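Local coordinates for protein InvG (Salmonella enterica subsp. enterica serovar Typhimurium, PDB 4G08) that forms a ring-shaped multimer with an apparent central pore in the outer membrane as the secretin of the type III secretion system that injects bacterial effector proteins into host cells, at residues V93-V98 / M146-N151; E87-V92 / Y136-V141; G70-F75 / S131-Y136; L32-P37 / Q78-Y83. All blocks are in the same frame, centred on the assembly; numbering follows the deposited sequence. Where two conformers were deposited one is given.

Contact 1 (V93-V98 / M146-N151); sequences VSLRNV and MMDKQN
Asp148, in the last turn of helix 134-150, puts its carboxylate against two consecutive backbone N-H groups of the loop that leaves strand 89-94. Asp148 OD2 takes the N-H of Arg96 at 2.7 Å, nearly straight at 173°. Asp148 OD1 lies 2.6 Å from Asn97 N and takes its N-H. Both donors come in on the syn sides of the carboxylate and somewhat out of its plane. To get there the aspartate adopts chi1 -131°, well off any staggered position. The aliphatic start of Arg96 lies beside the same group, with CG 3.4 Å from Asp148 OD2, while its chain bends at chi2 and leads the guanidinium away from the helix.

The amide of Asn97 grips the helix backbone as well: Asn97 ND2 donates to Asp148 O at 3.0 Å, from above the carbonyl plane. These bonds tie the end of helix 134-150 to the loop just past the end of strand 89-94 in the second periplasmic domain, a beta-alpha-beta-beta-alpha ring-building fold of secretins, with helix 100-109 following directly after this loop.

Asn151 turns its ND2 back to Met147 O, 2.8 Å away and in the plane of its own amide. Against this held amide sits Val98 CG2, 3.2 Å from Asn151 ND2. The same methyl lies 3.8 Å from Met147 CG, and Met147 and Val98 both rest on Phe103 of helix 100-109.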
loop_
_atom_site.group_PDB
_atom_site.type_symbol
_atom_site.label_atom_id
_atom_site.label_comp_id
_atom_site.label_asym_id
_atom_site.label_seq_id
_atom_site.Cartn_x
_atom_site.Cartn_y
_atom_site.Cartn_z
ATOM N N VAL A 93 -12.983 4.610 9.509
ATOM C CA VAL A 93 -12.898 3.402 10.307
ATOM C C VAL A 93 -13.184 3.759 11.749
ATOM O O VAL A 93 -12.712 4.781 12.247
ATOM C CB VAL A 93 -11.497 2.782 10.237
ATOM C CG1 VAL A 93 -11.475 1.427 10.912
ATOM C CG2 VAL A 93 -11.051 2.655 8.795
ATOM N N SER A 94 -14.062 2.984 12.368
ATOM C CA SER A 94 -14.377 3.168 13.776
ATOM C C SER A 94 -13.243 2.652 14.628
ATOM O O SER A 94 -12.643 1.616 14.341
ATOM C CB SER A 94 -15.673 2.448 14.153
ATOM O OG SER A 94 -16.787 3.035 13.503
ATOM N N LEU A 95 -12.927 3.418 15.660
ATOM C CA LEU A 95 -11.971 3.001 16.664
ATOM C C LEU A 95 -12.394 3.536 18.021
ATOM O O LEU A 95 -11.916 4.583 18.448
ATOM C CB LEU A 95 -10.588 3.549 16.321
ATOM C CG LEU A 95 -9.451 2.861 17.058
ATOM C CD1 LEU A 95 -9.300 1.444 16.543
ATOM C CD2 LEU A 95 -8.157 3.627 16.888
ATOM N N ARG A 96 -13.338 2.861 18.667
ATOM C CA ARG A 96 -13.973 3.414 19.867
ATOM C C ARG A 96 -13.268 3.071 21.183
ATOM O O ARG A 96 -13.450 3.780 22.173
ATOM C CB ARG A 96 -15.428 2.963 19.957
ATOM C CG ARG A 96 -16.158 2.926 18.631
ATOM C CD ARG A 96 -16.658 4.317 18.311
ATOM N NE ARG A 96 -17.313 4.414 17.020
ATOM C CZ ARG A 96 -17.647 5.571 16.469
ATOM N NH1 ARG A 96 -17.442 6.698 17.135
ATOM N NH2 ARG A 96 -18.198 5.602 15.271
ATOM N N ASN A 97 -12.678 1.880 21.265
ATOM C CA ASN A 97 -12.257 1.317 22.559
ATOM C C ASN A 97 -10.751 1.222 22.746
ATOM O O ASN A 97 -10.272 0.686 23.748
ATOM C CB ASN A 97 -12.878 -0.061 22.774
ATOM C CG ASN A 97 -14.377 -0.046 22.594
ATOM O OD1 ASN A 97 -15.054 0.861 23.069
ATOM N ND2 ASN A 97 -14.875 -0.936 21.747
ATOM N N VAL A 98 -10.014 1.805 21.814
ATOM C CA VAL A 98 -8.563 1.830 21.876
ATOM C C VAL A 98 -8.068 3.185 21.407
ATOM O O VAL A 98 -8.724 3.837 20.600
ATOM C CB VAL A 98 -7.989 0.750 20.962
ATOM C CG1 VAL A 98 -6.587 1.105 20.514
ATOM C CG2 VAL A 98 -8.007 -0.578 21.685
ATOM N N MET A 146 -11.142 -5.927 14.729
ATOM C CA MET A 146 -10.747 -6.936 15.697
ATOM C C MET A 146 -10.352 -6.274 17.009
ATOM O O MET A 146 -10.778 -6.711 18.079
ATOM C CB MET A 146 -9.591 -7.781 15.163
ATOM C CG MET A 146 -9.985 -8.765 14.068
ATOM S SD MET A 146 -11.493 -9.718 14.376
ATOM C CE MET A 146 -11.371 -10.084 16.128
ATOM N N MET A 147 -9.503 -5.256 16.937
ATOM C CA MET A 147 -9.012 -4.636 18.154
ATOM C C MET A 147 -10.104 -3.926 18.950
ATOM O O MET A 147 -10.057 -3.905 20.180
ATOM C CB MET A 147 -7.874 -3.672 17.859
ATOM C CG MET A 147 -7.159 -3.258 19.128
ATOM S SD MET A 147 -5.563 -2.457 18.894
ATOM C CE MET A 147 -4.602 -3.839 18.293
ATOM N N ASP A 148 -11.032 -3.273 18.265
ATOM C CA ASP A 148 -12.087 -2.561 18.967
ATOM C C ASP A 148 -12.974 -3.528 19.733
ATOM O O ASP A 148 -13.307 -3.304 20.897
ATOM C CB ASP A 148 -12.924 -1.747 17.988
ATOM C CG ASP A 148 -13.108 -0.325 18.440
ATOM O OD1 ASP A 148 -12.358 0.106 19.341
ATOM O OD2 ASP A 148 -14.043 0.340 17.946
ATOM N N LYS A 149 -13.326 -4.633 19.097
ATOM C CA LYS A 149 -14.153 -5.614 19.762
ATOM C C LYS A 149 -13.475 -6.185 20.994
ATOM O O LYS A 149 -14.109 -6.379 22.028
ATOM C CB LYS A 149 -14.512 -6.740 18.821
ATOM C CG LYS A 149 -15.435 -7.723 19.496
ATOM C CD LYS A 149 -15.793 -8.848 18.558
ATOM C CE LYS A 149 -16.658 -8.324 17.431
ATOM N NZ LYS A 149 -17.969 -7.838 17.941
ATOM N N GLN A 150 -12.214 -6.564 20.831
ATOM C CA GLN A 150 -11.558 -7.237 21.933
ATOM C C GLN A 150 -11.401 -6.295 23.147
ATOM O O GLN A 150 -11.008 -6.748 24.223
ATOM C CB GLN A 150 -10.235 -7.872 21.497
ATOM C CG GLN A 150 -10.381 -9.112 20.606
ATOM C CD GLN A 150 -11.653 -9.921 20.871
ATOM O OE1 GLN A 150 -12.200 -10.507 19.914
ATOM N NE2 GLN A 150 -11.820 -10.353 22.119
ATOM N N ASN A 151 -11.588 -4.991 22.950
ATOM C CA ASN A 151 -11.440 -4.006 24.030
ATOM C C ASN A 151 -12.776 -3.448 24.469
ATOM O O ASN A 151 -12.843 -2.507 25.256
ATOM C CB ASN A 151 -10.558 -2.845 23.584
ATOM C CG ASN A 151 -9.090 -3.187 23.627
ATOM O OD1 ASN A 151 -8.467 -3.143 24.687
ATOM N ND2 ASN A 151 -8.562 -3.662 22.506
#

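Contact 2 (E87-V92 / Y136-V141); sequences EMRNAV and YVDMVV
This is helix-on-sheet packing with a salt bridge at its margin: strand 89-94, an outer strand of the second domain's sheet, lies over the N-terminal half of helix 134-150. The short segments run almost parallel, their axes 13° apart and 9.1 Å from each other at closest approach. Val137 CG1 lies 3.6 Å from both Ala91 CB and Arg89 CG, and also sits over one face of the Arg89 guanidinium. The arginine leaves the strand with CG anti to the backbone N (chi1 175°) and stays extended to NE, which lays its chain across the valine. At the guanidinium edge, Arg89 NH1 meets Asp138 OD1 at 2.7 Å; the bond is bent and weak as a hydrogen bond, but it closes the salt bridge. Val141 CG2 approaches Ala91 CB at 4.4 Å. Within the sheet the strand pairs with strand 127-132, through Arg89 with Gly132 and Ala91 with Val130, and Val140 of the helix packs on Phe128 of that same strand.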
loop_
_atom_site.group_PDB
_atom_site.type_symbol
_atom_site.label_atom_id
_atom_site.label_comp_id
_atom_site.label_asym_id
_atom_site.label_seq_id
_atom_site.Cartn_x
_atom_site.Cartn_y
_atom_site.Cartn_z
ATOM N N GLU A 87 -7.486 3.687 -8.018
ATOM C CA GLU A 87 -8.031 2.545 -7.292
ATOM C C GLU A 87 -7.847 2.714 -5.788
ATOM O O GLU A 87 -8.081 1.795 -5.012
ATOM C CB GLU A 87 -7.360 1.256 -7.757
ATOM C CG GLU A 87 -7.774 0.840 -9.157
ATOM C CD GLU A 87 -6.929 -0.289 -9.719
ATOM O OE1 GLU A 87 -7.524 -1.274 -10.209
ATOM O OE2 GLU A 87 -5.717 -0.074 -9.938
ATOM N N MET A 88 -7.361 3.877 -5.393
ATOM C CA MET A 88 -7.145 4.163 -3.994
ATOM C C MET A 88 -8.441 3.943 -3.238
ATOM O O MET A 88 -9.509 4.353 -3.692
ATOM C CB MET A 88 -6.704 5.606 -3.846
ATOM C CG MET A 88 -6.667 6.084 -2.416
ATOM S SD MET A 88 -5.017 6.542 -1.858
ATOM C CE MET A 88 -4.421 7.598 -3.172
ATOM N N ARG A 89 -8.354 3.244 -2.113
ATOM C CA ARG A 89 -9.502 3.104 -1.227
ATOM C C ARG A 89 -9.457 4.162 -0.141
ATOM O O ARG A 89 -8.424 4.378 0.492
ATOM C CB ARG A 89 -9.564 1.709 -0.595
ATOM C CG ARG A 89 -10.689 1.576 0.432
ATOM C CD ARG A 89 -11.273 0.175 0.599
ATOM N NE ARG A 89 -12.476 0.222 1.461
ATOM C CZ ARG A 89 -12.623 -0.501 2.585
ATOM N NH1 ARG A 89 -11.887 -1.583 2.793
ATOM N NH2 ARG A 89 -13.582 -0.192 3.452
ATOM N N ASN A 90 -10.536 4.926 -0.038
ATOM C CA ASN A 90 -10.657 5.913 1.016
ATOM C C ASN A 90 -11.644 5.444 2.067
ATOM O O ASN A 90 -12.820 5.231 1.775
ATOM C CB ASN A 90 -11.120 7.245 0.441
ATOM C CG ASN A 90 -10.133 7.826 -0.546
ATOM O OD1 ASN A 90 -9.100 8.367 -0.166
ATOM N ND2 ASN A 90 -10.425 7.671 -1.826
ATOM N N ALA A 91 -11.143 5.193 3.265
ATOM C CA ALA A 91 -11.950 4.573 4.291
ATOM C C ALA A 91 -12.070 5.450 5.511
ATOM O O ALA A 91 -11.193 6.261 5.808
ATOM C CB ALA A 91 -11.362 3.236 4.672
ATOM N N VAL A 92 -13.220 5.350 6.154
ATOM C CA VAL A 92 -13.402 5.851 7.494
ATOM C C VAL A 92 -13.687 4.660 8.389
ATOM O O VAL A 92 -14.340 3.705 7.964
ATOM C CB VAL A 92 -14.613 6.780 7.557
ATOM C CG1 VAL A 92 -15.883 5.987 7.304
ATOM C CG2 VAL A 92 -14.659 7.492 8.896
ATOM N N TYR A 136 -4.085 -2.847 1.551
ATOM C CA TYR A 136 -3.652 -2.220 2.805
ATOM C C TYR A 136 -4.836 -1.778 3.660
ATOM O O TYR A 136 -4.902 -2.065 4.858
ATOM C CB TYR A 136 -2.758 -1.023 2.498
ATOM C CG TYR A 136 -2.301 -0.269 3.712
ATOM C CD1 TYR A 136 -1.405 -0.827 4.606
ATOM C CD2 TYR A 136 -2.670 1.048 3.891
ATOM C CE1 TYR A 136 -0.984 -0.126 5.712
ATOM C CE2 TYR A 136 -2.228 1.767 4.965
ATOM C CZ TYR A 136 -1.397 1.173 5.876
ATOM O OH TYR A 136 -0.895 1.944 6.896
ATOM N N VAL A 137 -5.748 -1.045 3.044
ATOM C CA VAL A 137 -6.875 -0.483 3.759
ATOM C C VAL A 137 -7.743 -1.591 4.335
ATOM O O VAL A 137 -8.180 -1.520 5.481
ATOM C CB VAL A 137 -7.719 0.400 2.832
ATOM C CG1 VAL A 137 -8.997 0.822 3.530
ATOM C CG2 VAL A 137 -6.919 1.622 2.412
ATOM N N ASP A 138 -7.869 -2.683 3.593
ATOM C CA ASP A 138 -8.645 -3.822 4.064
ATOM C C ASP A 138 -8.038 -4.388 5.340
ATOM O O ASP A 138 -8.744 -4.722 6.290
ATOM C CB ASP A 138 -8.684 -4.913 2.999
ATOM C CG ASP A 138 -9.588 -4.564 1.840
ATOM O OD1 ASP A 138 -10.334 -3.567 1.937
ATOM O OD2 ASP A 138 -9.620 -5.344 0.865
ATOM N N MET A 139 -6.719 -4.481 5.360
ATOM C CA MET A 139 -6.008 -4.885 6.552
ATOM C C MET A 139 -6.265 -3.912 7.691
ATOM O O MET A 139 -6.515 -4.324 8.820
ATOM C CB MET A 139 -4.518 -4.959 6.249
ATOM C CG MET A 139 -3.672 -5.530 7.369
ATOM S SD MET A 139 -3.069 -4.266 8.494
ATOM C CE MET A 139 -2.249 -3.210 7.315
ATOM N N VAL A 140 -6.226 -2.615 7.412
ATOM C CA VAL A 140 -6.348 -1.651 8.498
ATOM C C VAL A 140 -7.735 -1.721 9.113
ATOM O O VAL A 140 -7.895 -1.727 10.331
ATOM C CB VAL A 140 -6.078 -0.218 8.032
ATOM C CG1 VAL A 140 -6.470 0.745 9.131
ATOM C CG2 VAL A 140 -4.614 -0.046 7.680
ATOM N N VAL A 141 -8.734 -1.835 8.257
ATOM C CA VAL A 141 -10.103 -1.969 8.701
ATOM C C VAL A 141 -10.307 -3.241 9.512
ATOM O O VAL A 141 -10.932 -3.208 10.572
ATOM C CB VAL A 141 -11.034 -1.992 7.492
ATOM C CG1 VAL A 141 -12.436 -2.391 7.908
ATOM C CG2 VAL A 141 -11.031 -0.630 6.826
#

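Contact 3 (G70-F75 / S131-Y136); sequences GLIWYF and SGPPVY
Strand 71-75 passes the turn that joins strand 127-132 to helix 134-150, the backbones coming nearest at Ile72 and Pro133, whose CA atoms are 6.2 Å apart. The contact is a domain interface: the edge strand of an N0-domain sheet meets the beta-to-alpha junction of the following ring-building domain, with Pro133 as the N-cap residue of the helix. Ile72 and Tyr74, two residues apart on one side of the strand, do most of the touching.

Ile72 reaches toward the turn with CD1, which lies 3.9 Å from Pro133 CA. The proline ring in turn offers Pro133 CG to the strand, 3.7 Å from Trp73 O and 4.0 Å from Tyr74 CB.

Tyr74 has CG anti to its own N (chi1 -175°), which swings the ring out over the first helical turn. Val135 CG1 comes against this ring obliquely, 3.6 Å from Tyr74 CD2. Tyr136 CB stands above the middle of one face, a CH-pi contact 4.1 Å from the centroid of the Tyr74 ring. The two tyrosine rings meet obliquely, their planes at 49°. The hydrogen bond between Tyr74 OH and Leu112 O ties the strand across the interface, while that between Tyr136 OH and Tyr117 O fixes the Tyr136 ring within its own domain. The closest carbons of the ring pair are Tyr74 CE1 and Tyr136 CD1, at 3.3 Å.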
loop_
_atom_site.group_PDB
_atom_site.type_symbol
_atom_site.label_atom_id
_atom_site.label_comp_id
_atom_site.label_asym_id
_atom_site.label_seq_id
_atom_site.Cartn_x
_atom_site.Cartn_y
_atom_site.Cartn_z
ATOM N N GLY A 70 1.506 8.004 -11.334
ATOM C CA GLY A 70 0.232 7.946 -10.624
ATOM C C GLY A 70 -0.125 6.526 -10.229
ATOM O O GLY A 70 -1.151 5.989 -10.649
ATOM N N LEU A 71 0.715 5.950 -9.375
ATOM C CA LEU A 71 0.521 4.611 -8.832
ATOM C C LEU A 71 0.488 4.651 -7.307
ATOM O O LEU A 71 1.074 5.538 -6.676
ATOM C CB LEU A 71 1.662 3.690 -9.273
ATOM C CG LEU A 71 1.994 3.614 -10.758
ATOM C CD1 LEU A 71 3.140 2.646 -10.999
ATOM C CD2 LEU A 71 0.768 3.190 -11.537
ATOM N N ILE A 72 -0.017 3.574 -6.724
ATOM C CA ILE A 72 0.168 3.319 -5.311
ATOM C C ILE A 72 0.528 1.852 -5.125
ATOM O O ILE A 72 0.150 1.010 -5.936
ATOM C CB ILE A 72 -1.118 3.647 -4.531
ATOM C CG1 ILE A 72 -2.292 2.844 -5.093
ATOM C CG2 ILE A 72 -1.440 5.124 -4.659
ATOM C CD1 ILE A 72 -3.637 3.178 -4.478
ATOM N N TRP A 73 1.375 1.573 -4.145
ATOM C CA TRP A 73 1.884 0.223 -3.963
ATOM C C TRP A 73 2.022 -0.154 -2.503
ATOM O O TRP A 73 2.041 0.703 -1.621
ATOM C CB TRP A 73 3.220 0.051 -4.671
ATOM C CG TRP A 73 4.299 0.832 -4.069
ATOM C CD1 TRP A 73 4.482 2.172 -4.160
ATOM C CD2 TRP A 73 5.384 0.325 -3.295
ATOM N NE1 TRP A 73 5.600 2.544 -3.463
ATOM C CE2 TRP A 73 6.192 1.422 -2.949
ATOM C CE3 TRP A 73 5.767 -0.954 -2.886
ATOM C CZ2 TRP A 73 7.369 1.279 -2.226
ATOM C CZ3 TRP A 73 6.915 -1.090 -2.134
ATOM C CH2 TRP A 73 7.710 0.017 -1.822
ATOM N N TYR A 74 2.035 -1.459 -2.265
ATOM C CA TYR A 74 2.136 -2.009 -0.929
ATOM C C TYR A 74 2.937 -3.302 -0.989
ATOM O O TYR A 74 2.753 -4.108 -1.895
ATOM C CB TYR A 74 0.734 -2.285 -0.386
ATOM C CG TYR A 74 0.712 -2.754 1.040
ATOM C CD1 TYR A 74 1.273 -1.989 2.049
ATOM C CD2 TYR A 74 0.201 -3.996 1.368
ATOM C CE1 TYR A 74 1.250 -2.414 3.357
ATOM C CE2 TYR A 74 0.196 -4.442 2.672
ATOM C CZ TYR A 74 0.760 -3.666 3.654
ATOM O OH TYR A 74 0.842 -4.150 4.939
ATOM N N PHE A 75 3.874 -3.462 -0.066
ATOM C CA PHE A 75 4.552 -4.737 0.137
ATOM C C PHE A 75 4.044 -5.330 1.437
ATOM O O PHE A 75 4.126 -4.681 2.479
ATOM C CB PHE A 75 6.061 -4.506 0.241
ATOM C CG PHE A 75 6.835 -5.722 0.650
ATOM C CD1 PHE A 75 6.829 -6.858 -0.133
ATOM C CD2 PHE A 75 7.665 -5.680 1.753
ATOM C CE1 PHE A 75 7.570 -7.963 0.229
ATOM C CE2 PHE A 75 8.406 -6.779 2.122
ATOM C CZ PHE A 75 8.357 -7.924 1.360
ATOM N N SER A 131 -6.326 6.194 3.642
ATOM C CA SER A 131 -6.471 6.159 2.200
ATOM C C SER A 131 -5.216 5.546 1.600
ATOM O O SER A 131 -4.090 5.935 1.937
ATOM C CB SER A 131 -6.681 7.570 1.646
ATOM O OG SER A 131 -7.864 8.158 2.162
ATOM N N GLY A 132 -5.404 4.498 0.816
ATOM C CA GLY A 132 -4.276 3.803 0.235
ATOM C C GLY A 132 -4.699 2.602 -0.564
ATOM O O GLY A 132 -5.871 2.447 -0.898
ATOM N N PRO A 133 -3.743 1.719 -0.839
ATOM C CA PRO A 133 -4.029 0.545 -1.644
ATOM C C PRO A 133 -5.098 -0.305 -0.991
ATOM O O PRO A 133 -5.078 -0.507 0.219
ATOM C CB PRO A 133 -2.703 -0.210 -1.663
ATOM C CG PRO A 133 -1.666 0.795 -1.348
ATOM C CD PRO A 133 -2.306 1.915 -0.597
ATOM N N PRO A 134 -5.983 -0.884 -1.802
ATOM C CA PRO A 134 -7.067 -1.664 -1.252
ATOM C C PRO A 134 -6.604 -2.774 -0.315
ATOM O O PRO A 134 -7.132 -2.921 0.786
ATOM C CB PRO A 134 -7.724 -2.245 -2.496
ATOM C CG PRO A 134 -7.524 -1.193 -3.527
ATOM C CD PRO A 134 -6.221 -0.519 -3.207
ATOM N N VAL A 135 -5.571 -3.502 -0.697
ATOM C CA VAL A 135 -5.102 -4.572 0.157
ATOM C C VAL A 135 -4.644 -4.050 1.526
ATOM O O VAL A 135 -4.834 -4.712 2.549
ATOM C CB VAL A 135 -3.953 -5.327 -0.497
ATOM C CG1 VAL A 135 -2.776 -4.394 -0.675
ATOM C CG2 VAL A 135 -3.578 -6.521 0.353
ATOM N N TYR A 136 -4.085 -2.847 1.551
ATOM C CA TYR A 136 -3.652 -2.220 2.805
ATOM C C TYR A 136 -4.836 -1.778 3.660
ATOM O O TYR A 136 -4.902 -2.065 4.858
ATOM C CB TYR A 136 -2.758 -1.023 2.498
ATOM C CG TYR A 136 -2.301 -0.269 3.712
ATOM C CD1 TYR A 136 -1.405 -0.827 4.606
ATOM C CD2 TYR A 136 -2.670 1.048 3.891
ATOM C CE1 TYR A 136 -0.984 -0.126 5.712
ATOM C CE2 TYR A 136 -2.228 1.767 4.965
ATOM C CZ TYR A 136 -1.397 1.173 5.876
ATOM O OH TYR A 136 -0.895 1.944 6.896
#

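Contact 4 (L32-P37 / Q78-Y83); sequences LQLKEP and QAIYIY
Pro37 and Ile80 make the polar link: the N-H of Ile80 donates to Pro37 O at 3.0 Å and 175°, close to the direction in which the carbonyl points. This bond begins the parallel pairing of strands 38-40 and 80-84 in the N0 domain, which Ile39 continues with Ile80 and Ile82. Ala79 CA adds a CA-H...O contact to Pro37 O at 3.5 Å. Ahead of the strand, Asp76 OD1 accepts from the N-H groups of Gln78 and Ala79. One residue earlier than Ala79, Gln78 O faces carbon atoms, lying 3.3 Å from Glu36 CB and 3.4 Å from Pro37 CD. Glu36 CB and CG lie alongside Gln78 O, and the chain then bends at chi2 (98°). Among apolar contacts, Pro37 CG rests 4.0 Å from Ala79 CB, and Leu34 CD1 meets Ile80 CD1 methyl to methyl at 3.9 Å, the side chains crossing at about a right angle. The hydrogen bond across the segments is thus main chain to main chain, and the side chains add apolar contact.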
loop_
_atom_site.group_PDB
_atom_site.type_symbol
_atom_site.label_atom_id
_atom_site.label_comp_id
_atom_site.label_asym_id
_atom_site.label_seq_id
_atom_site.Cartn_x
_atom_site.Cartn_y
_atom_site.Cartn_z
ATOM N N LEU A 32 12.059 -10.084 -11.463
ATOM C CA LEU A 32 12.985 -11.170 -11.759
ATOM C C LEU A 32 13.988 -11.343 -10.646
ATOM O O LEU A 32 14.524 -12.433 -10.440
ATOM C CB LEU A 32 13.723 -10.873 -13.048
ATOM C CG LEU A 32 12.739 -11.011 -14.189
ATOM C CD1 LEU A 32 13.423 -10.937 -15.532
ATOM C CD2 LEU A 32 12.055 -12.345 -14.019
ATOM N N GLN A 33 14.436 -10.211 -10.126
ATOM C CA GLN A 33 15.501 -10.204 -9.150
ATOM C C GLN A 33 14.902 -10.090 -7.759
ATOM O O GLN A 33 15.570 -9.661 -6.821
ATOM C CB GLN A 33 16.455 -9.042 -9.424
ATOM C CG GLN A 33 16.959 -8.992 -10.861
ATOM C CD GLN A 33 18.187 -8.117 -11.027
ATOM O OE1 GLN A 33 18.323 -7.081 -10.370
ATOM N NE2 GLN A 33 19.087 -8.522 -11.915
ATOM N N LEU A 34 13.617 -10.408 -7.650
ATOM C CA LEU A 34 12.937 -10.395 -6.368
ATOM C C LEU A 34 12.451 -11.791 -6.025
ATOM O O LEU A 34 12.053 -12.564 -6.898
ATOM C CB LEU A 34 11.742 -9.443 -6.402
ATOM C CG LEU A 34 12.043 -7.966 -6.639
ATOM C CD1 LEU A 34 10.766 -7.146 -6.609
ATOM C CD2 LEU A 34 13.032 -7.436 -5.623
ATOM N N LYS A 35 12.357 -12.046 -4.722
ATOM C CA LYS A 35 11.758 -13.281 -4.221
ATOM C C LYS A 35 10.232 -13.236 -4.296
ATOM O O LYS A 35 9.577 -14.257 -4.522
ATOM C CB LYS A 35 12.210 -13.521 -2.781
ATOM C CG LYS A 35 13.673 -13.913 -2.664
ATOM C CD LYS A 35 13.950 -14.640 -1.358
ATOM C CE LYS A 35 15.387 -14.439 -0.896
ATOM N NZ LYS A 35 15.720 -15.196 0.345
ATOM N N GLU A 36 9.678 -12.039 -4.151
ATOM C CA GLU A 36 8.236 -11.870 -4.053
ATOM C C GLU A 36 7.642 -11.603 -5.418
ATOM O O GLU A 36 8.209 -10.861 -6.211
ATOM C CB GLU A 36 7.906 -10.710 -3.132
ATOM C CG GLU A 36 8.529 -10.849 -1.764
ATOM C CD GLU A 36 9.808 -10.053 -1.627
ATOM O OE1 GLU A 36 10.106 -9.235 -2.525
ATOM O OE2 GLU A 36 10.511 -10.244 -0.610
ATOM N N PRO A 37 6.452 -12.153 -5.668
ATOM C CA PRO A 37 5.726 -11.818 -6.872
ATOM C C PRO A 37 5.184 -10.413 -6.800
ATOM O O PRO A 37 5.022 -9.855 -5.712
ATOM C CB PRO A 37 4.575 -12.817 -6.885
ATOM C CG PRO A 37 4.354 -13.145 -5.465
ATOM C CD PRO A 37 5.683 -13.045 -4.788
ATOM N N GLN A 78 5.175 -10.552 1.699
ATOM C CA GLN A 78 5.280 -11.726 0.837
ATOM C C GLN A 78 5.077 -11.416 -0.633
ATOM O O GLN A 78 5.428 -12.222 -1.491
ATOM C CB GLN A 78 4.281 -12.785 1.268
ATOM C CG GLN A 78 4.544 -13.296 2.661
ATOM C CD GLN A 78 3.733 -12.558 3.699
ATOM O OE1 GLN A 78 2.622 -12.101 3.432
ATOM N NE2 GLN A 78 4.310 -12.387 4.874
ATOM N N ALA A 79 4.414 -10.305 -0.918
ATOM C CA ALA A 79 4.120 -9.928 -2.292
ATOM C C ALA A 79 3.990 -8.421 -2.408
ATOM O O ALA A 79 3.698 -7.739 -1.428
ATOM C CB ALA A 79 2.837 -10.597 -2.752
ATOM N N ILE A 80 4.246 -7.907 -3.605
ATOM C CA ILE A 80 4.133 -6.479 -3.873
ATOM C C ILE A 80 2.905 -6.214 -4.735
ATOM O O ILE A 80 2.705 -6.864 -5.763
ATOM C CB ILE A 80 5.382 -5.942 -4.593
ATOM C CG1 ILE A 80 6.614 -6.110 -3.703
ATOM C CG2 ILE A 80 5.197 -4.479 -4.969
ATOM C CD1 ILE A 80 7.911 -5.705 -4.367
ATOM N N TYR A 81 2.059 -5.297 -4.297
ATOM C CA TYR A 81 0.834 -4.959 -5.003
ATOM C C TYR A 81 0.954 -3.562 -5.564
ATOM O O TYR A 81 1.300 -2.663 -4.896
ATOM C CB TYR A 81 -0.398 -5.042 -4.086
ATOM C CG TYR A 81 -0.587 -6.359 -3.397
ATOM C CD1 TYR A 81 0.182 -6.694 -2.315
ATOM C CD2 TYR A 81 -1.545 -7.246 -3.792
ATOM C CE1 TYR A 81 0.036 -7.850 -1.696
ATOM C CE2 TYR A 81 -1.689 -8.427 -3.148
ATOM C CZ TYR A 81 -0.893 -8.720 -2.102
ATOM O OH TYR A 81 -1.003 -9.888 -1.399
ATOM N N ILE A 82 0.623 -3.427 -6.822
ATOM C CA ILE A 82 0.674 -2.150 -7.519
ATOM C C ILE A 82 -0.687 -1.819 -8.123
ATOM O O ILE A 82 -1.315 -2.653 -8.776
ATOM C CB ILE A 82 1.740 -2.163 -8.630
ATOM C CG1 ILE A 82 3.126 -2.389 -8.019
ATOM C CG2 ILE A 82 1.714 -0.854 -9.408
ATOM C CD1 ILE A 82 4.163 -2.860 -9.010
ATOM N N TYR A 83 -1.157 -0.611 -7.834
ATOM C CA TYR A 83 -2.443 -0.130 -8.326
ATOM C C TYR A 83 -2.268 1.221 -8.984
ATOM O O TYR A 83 -1.364 1.970 -8.632
ATOM C CB TYR A 83 -3.432 0.054 -7.180
ATOM C CG TYR A 83 -3.667 -1.170 -6.351
ATOM C CD1 TYR A 83 -2.873 -1.429 -5.251
ATOM C CD2 TYR A 83 -4.812 -1.930 -6.528
ATOM C CE1 TYR A 83 -3.126 -2.495 -4.429
ATOM C CE2 TYR A 83 -5.095 -2.981 -5.690
ATOM C CZ TYR A 83 -4.244 -3.257 -4.641
ATOM O OH TYR A 83 -4.507 -4.289 -3.779
#

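The contacts run along an elongated two-domain chain. Contact 4 belongs to the N0 domain, contacts 1 and 2 to the following ring-building domain, and contact 3 lies between the two, its centre about 3 Å from that of the chain. Contacts 1 and 2 share strand 89-94 and helix 134-150, their centres about 16 Å apart. Contact 3 meets the start of that helix and shares Tyr136 with contact 2. Contacts 3 and 4 adjoin through paired strands 71-75 and 80-84; contacts 1 and 4 lie about 32 Å apart, centre to centre. Contact 4 closes before contacts 1 and 2 open, whereas contact 3 alternates along the chain with all three. Because its strand and turn belong to different periplasmic domains, contact 3 joins them.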